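Local structure of AimR transcriptional regulator (Bacillus phage phi3T, 5ZVV) at residues 38-50 with 68-82. The protein acts as a homodimeric transcriptional activator of the phage aimX locus, apparently promoting lytic replication until the arbitrium peptide turns it into an inactive monomer. Residues are numbered along the deposited sequence; the frame is centred on the assembly and turned at random.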
# COMPACT_ATOMS: atom_id res chain seq x y z
N THR A 38 -7.14 -19.44 44.20
CA THR A 38 -8.00 -20.25 43.35
C THR A 38 -7.13 -21.19 42.51
O THR A 38 -6.13 -20.74 41.93
CB THR A 38 -8.85 -19.37 42.44
OG1 THR A 38 -9.54 -18.39 43.23
CG2 THR A 38 -9.86 -20.20 41.67
N PRO A 39 -7.46 -22.48 42.45
CA PRO A 39 -6.71 -23.38 41.56
C PRO A 39 -6.69 -22.85 40.14
O PRO A 39 -7.65 -22.22 39.68
CB PRO A 39 -7.48 -24.70 41.67
CG PRO A 39 -8.11 -24.64 43.03
CD PRO A 39 -8.45 -23.20 43.27
N GLU A 40 -5.58 -23.09 39.44
CA GLU A 40 -5.38 -22.50 38.12
C GLU A 40 -6.48 -22.91 37.16
O GLU A 40 -6.98 -22.09 36.38
CB GLU A 40 -4.01 -22.88 37.57
CG GLU A 40 -2.83 -22.27 38.31
CD GLU A 40 -2.31 -23.15 39.43
OE1 GLU A 40 -3.04 -24.07 39.86
OE2 GLU A 40 -1.17 -22.92 39.88
N LYS A 41 -6.89 -24.18 37.20
CA LYS A 41 -7.93 -24.66 36.30
C LYS A 41 -9.29 -24.03 36.57
O LYS A 41 -10.17 -24.07 35.70
CB LYS A 41 -8.04 -26.19 36.39
CG LYS A 41 -6.80 -26.94 35.94
CD LYS A 41 -6.60 -26.81 34.43
CE LYS A 41 -5.47 -27.71 33.94
NZ LYS A 41 -4.15 -27.34 34.50
N GLU A 42 -9.49 -23.45 37.76
CA GLU A 42 -10.78 -22.88 38.14
C GLU A 42 -10.81 -21.37 38.05
O GLU A 42 -11.84 -20.76 38.38
CB GLU A 42 -11.14 -23.32 39.56
CG GLU A 42 -11.19 -24.82 39.74
CD GLU A 42 -11.07 -25.23 41.19
OE1 GLU A 42 -11.58 -24.50 42.06
OE2 GLU A 42 -10.44 -26.28 41.45
N MSE A 43 -9.73 -20.74 37.62
CA MSE A 43 -9.71 -19.29 37.46
C MSE A 43 -10.62 -18.87 36.32
O MSE A 43 -10.61 -19.47 35.25
CB MSE A 43 -8.29 -18.79 37.21
CG MSE A 43 -7.52 -18.54 38.49
SE MSE A 43 -8.29 -17.04 39.47
CE MSE A 43 -7.48 -15.59 38.46
N GLU A 44 -11.41 -17.83 36.55
CA GLU A 44 -12.38 -17.38 35.56
C GLU A 44 -11.86 -16.22 34.72
O GLU A 44 -12.10 -16.17 33.51
CB GLU A 44 -13.69 -17.00 36.25
CG GLU A 44 -14.84 -16.68 35.30
CD GLU A 44 -16.18 -16.64 36.01
OE1 GLU A 44 -16.31 -17.29 37.07
OE2 GLU A 44 -17.10 -15.96 35.52
N ASN A 45 -11.12 -15.30 35.34
CA ASN A 45 -10.61 -14.12 34.66
C ASN A 45 -9.24 -13.79 35.23
O ASN A 45 -9.04 -13.87 36.45
CB ASN A 45 -11.56 -12.93 34.81
CG ASN A 45 -11.20 -11.77 33.88
OD1 ASN A 45 -10.06 -11.62 33.45
ND2 ASN A 45 -12.19 -10.93 33.59
N LEU A 46 -8.31 -13.40 34.36
CA LEU A 46 -6.94 -13.11 34.77
C LEU A 46 -6.72 -11.66 35.17
O LEU A 46 -5.74 -11.37 35.88
CB LEU A 46 -5.96 -13.46 33.65
CG LEU A 46 -5.77 -14.93 33.27
CD1 LEU A 46 -4.78 -15.03 32.13
CD2 LEU A 46 -5.30 -15.74 34.47
N GLY A 47 -7.59 -10.74 34.75
CA GLY A 47 -7.37 -9.31 34.91
C GLY A 47 -6.92 -8.86 36.29
O GLY A 47 -5.84 -8.27 36.43
N GLY A 48 -7.74 -9.13 37.30
CA GLY A 48 -7.37 -8.75 38.65
C GLY A 48 -6.10 -9.42 39.13
O GLY A 48 -5.22 -8.77 39.70
N LEU A 49 -5.98 -10.73 38.88
CA LEU A 49 -4.76 -11.44 39.26
C LEU A 49 -3.54 -10.84 38.58
O LEU A 49 -2.49 -10.68 39.21
CB LEU A 49 -4.88 -12.92 38.93
CG LEU A 49 -3.61 -13.71 39.27
CD1 LEU A 49 -3.39 -13.78 40.78
CD2 LEU A 49 -3.68 -15.10 38.68
N LEU A 50 -3.66 -10.51 37.29
CA LEU A 50 -2.53 -9.89 36.59
C LEU A 50 -2.17 -8.55 37.21
O LEU A 50 -0.99 -8.20 37.31
CB LEU A 50 -2.84 -9.74 35.11
CG LEU A 50 -2.99 -11.04 34.31
CD1 LEU A 50 -3.32 -10.75 32.85
CD2 LEU A 50 -1.72 -11.88 34.41
N TYR A 68 2.54 -20.02 35.68
CA TYR A 68 1.12 -20.01 36.03
C TYR A 68 0.24 -20.24 34.81
O TYR A 68 -0.73 -21.01 34.87
CB TYR A 68 0.78 -18.68 36.71
CG TYR A 68 -0.62 -18.59 37.25
CD1 TYR A 68 -0.91 -18.99 38.55
CD2 TYR A 68 -1.66 -18.08 36.48
CE1 TYR A 68 -2.19 -18.90 39.06
CE2 TYR A 68 -2.94 -17.99 36.98
CZ TYR A 68 -3.20 -18.40 38.27
OH TYR A 68 -4.48 -18.31 38.78
N PHE A 69 0.55 -19.57 33.70
CA PHE A 69 -0.31 -19.64 32.52
C PHE A 69 -0.40 -21.06 31.98
O PHE A 69 -1.45 -21.48 31.48
CB PHE A 69 0.21 -18.70 31.43
CG PHE A 69 -0.11 -17.25 31.68
CD1 PHE A 69 -0.99 -16.87 32.68
CD2 PHE A 69 0.47 -16.27 30.89
CE1 PHE A 69 -1.28 -15.54 32.90
CE2 PHE A 69 0.18 -14.93 31.10
CZ PHE A 69 -0.70 -14.57 32.10
N LEU A 70 0.70 -21.82 32.06
CA LEU A 70 0.71 -23.18 31.53
C LEU A 70 -0.15 -24.14 32.35
O LEU A 70 -0.37 -25.27 31.91
CB LEU A 70 2.14 -23.71 31.46
CG LEU A 70 3.06 -22.97 30.48
CD1 LEU A 70 4.45 -23.57 30.49
CD2 LEU A 70 2.47 -22.98 29.07
N GLU A 71 -0.66 -23.71 33.51
CA GLU A 71 -1.55 -24.52 34.32
C GLU A 71 -3.02 -24.20 34.09
O GLU A 71 -3.87 -24.93 34.61
CB GLU A 71 -1.21 -24.36 35.80
CG GLU A 71 0.18 -24.85 36.18
CD GLU A 71 0.41 -26.31 35.83
OE1 GLU A 71 -0.54 -27.11 35.94
OE2 GLU A 71 1.55 -26.65 35.44
N LEU A 72 -3.34 -23.15 33.34
CA LEU A 72 -4.72 -22.80 33.07
C LEU A 72 -5.39 -23.87 32.20
O LEU A 72 -4.73 -24.62 31.47
CB LEU A 72 -4.81 -21.45 32.37
CG LEU A 72 -4.33 -20.22 33.15
CD1 LEU A 72 -4.25 -19.01 32.24
CD2 LEU A 72 -5.24 -19.94 34.34
N ASP A 73 -6.71 -23.94 32.29
CA ASP A 73 -7.48 -24.85 31.47
C ASP A 73 -7.48 -24.36 30.03
O ASP A 73 -8.03 -23.29 29.75
CB ASP A 73 -8.91 -24.97 31.99
CG ASP A 73 -9.69 -26.12 31.36
OD1 ASP A 73 -9.42 -26.47 30.19
OD2 ASP A 73 -10.59 -26.66 32.04
N PRO A 74 -6.88 -25.09 29.08
CA PRO A 74 -6.80 -24.58 27.71
C PRO A 74 -8.15 -24.35 27.06
O PRO A 74 -8.22 -23.63 26.06
CB PRO A 74 -6.00 -25.66 26.97
CG PRO A 74 -5.32 -26.46 28.05
CD PRO A 74 -6.26 -26.41 29.22
N ASN A 75 -9.22 -24.93 27.59
CA ASN A 75 -10.54 -24.87 26.98
C ASN A 75 -11.34 -23.64 27.38
O ASN A 75 -12.46 -23.47 26.89
CB ASN A 75 -11.34 -26.13 27.33
CG ASN A 75 -10.68 -27.41 26.87
OD1 ASN A 75 -10.29 -27.53 25.71
ND2 ASN A 75 -10.54 -28.37 27.77
N LYS A 76 -10.81 -22.78 28.24
CA LYS A 76 -11.60 -21.72 28.87
C LYS A 76 -10.99 -20.35 28.60
O LYS A 76 -9.94 -20.21 27.97
CB LYS A 76 -11.74 -21.98 30.37
CG LYS A 76 -12.55 -23.23 30.69
CD LYS A 76 -12.80 -23.37 32.18
CE LYS A 76 -13.87 -24.41 32.48
NZ LYS A 76 -13.47 -25.77 32.03
N LYS A 77 -11.69 -19.32 29.09
CA LYS A 77 -11.36 -17.93 28.75
C LYS A 77 -10.00 -17.52 29.30
O LYS A 77 -9.27 -16.75 28.66
CB LYS A 77 -12.46 -17.01 29.28
CG LYS A 77 -12.00 -15.59 29.58
CD LYS A 77 -12.92 -14.90 30.57
CE LYS A 77 -14.18 -14.37 29.90
NZ LYS A 77 -13.86 -13.30 28.91
N CYS A 78 -9.63 -18.01 30.49
CA CYS A 78 -8.37 -17.61 31.11
C CYS A 78 -7.18 -17.92 30.22
O CYS A 78 -6.21 -17.15 30.18
CB CYS A 78 -8.21 -18.30 32.46
SG CYS A 78 -8.72 -17.29 33.86
N ALA A 79 -7.22 -19.04 29.49
CA ALA A 79 -6.10 -19.38 28.61
C ALA A 79 -6.01 -18.42 27.43
O ALA A 79 -4.90 -18.05 27.02
CB ALA A 79 -6.25 -20.82 28.13
N ARG A 80 -7.15 -18.01 26.88
CA ARG A 80 -7.15 -17.04 25.78
C ARG A 80 -6.61 -15.69 26.25
O ARG A 80 -5.73 -15.10 25.60
CB ARG A 80 -8.56 -16.91 25.23
CG ARG A 80 -9.25 -18.25 25.02
CD ARG A 80 -10.63 -18.11 24.39
NE ARG A 80 -11.36 -19.37 24.48
CZ ARG A 80 -12.43 -19.57 25.24
NH1 ARG A 80 -12.92 -18.57 25.97
NH2 ARG A 80 -13.02 -20.75 25.27
N GLN A 81 -7.12 -15.20 27.38
CA GLN A 81 -6.54 -14.01 27.99
C GLN A 81 -5.03 -14.18 28.17
O GLN A 81 -4.26 -13.25 27.91
CB GLN A 81 -7.21 -13.73 29.33
CG GLN A 81 -8.67 -13.36 29.24
CD GLN A 81 -9.31 -13.13 30.59
OE1 GLN A 81 -9.05 -13.87 31.54
NE2 GLN A 81 -10.15 -12.11 30.69
N SER A 82 -4.60 -15.37 28.58
CA SER A 82 -3.18 -15.60 28.82
C SER A 82 -2.38 -15.50 27.53
O SER A 82 -1.26 -14.98 27.53
CB SER A 82 -2.96 -16.96 29.48
OG SER A 82 -2.88 -17.99 28.51
O HOH W 1 -4.74 -18.84 41.37
O HOH W 2 -8.08 -21.94 34.06
O HOH W 3 -11.61 -19.15 32.39
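Leu46 fills the tight centre of this contact, its CD1 3.6 Å from Phe69 CE1 and also against Ser82, while CD2 lies at the edge of the Tyr68 ring. Leu46 and Leu72 meet tip to tip, and the sulfur of Cys78 packs on Leu46 and on CB of selenomethionine Met43. A chi1 of -174° turns the Tyr68 ring away from its own backbone N and in among Glu40, Met43 and Leu49: Glu40 CG lies over one face, 3.9 Å from the ring centroid in a CH-pi contact, and Met43 CG comes at the edge. Ser82 CB covers a face of Phe69, and Leu94 and Ile98 of helix 92-103 continue this core.

Beside it, the Gln81 and Asn45 side chains cross at about a right angle, their amide planes 44° apart. Leu46 N donates to Gln81 OE1 at 3.0 Å. Gln81 NE2 donates a bent hydrogen bond (137°) to Asn45 OD1 at 2.8 Å, from above the carbonyl plane. Gly47 N reaches the same oxygen from the opposite face, a capping bond from Asn45 at the turn into helix 47-56.

The outer side is looser and wetter. Exposed Lys41 lays its aliphatic chain along the backbone at Glu71 and Asp73, and its NZ makes a long 3.9 Å salt bridge to Glu71 OE1. Waters link Glu40 O to Asp73 N, Met43 O and Glu44 O to Cys78 N, and Thr38 O to Tyr68 OH; Glu40 OE2 forms a salt bridge with Lys1. Apolar packing and amide bonds thus join the loop and the start of helix 47-56 to helices 61-69 and 77-88 and their connection in this all-helical, TPR-clan protein, whereas rim backbone groups meet through water.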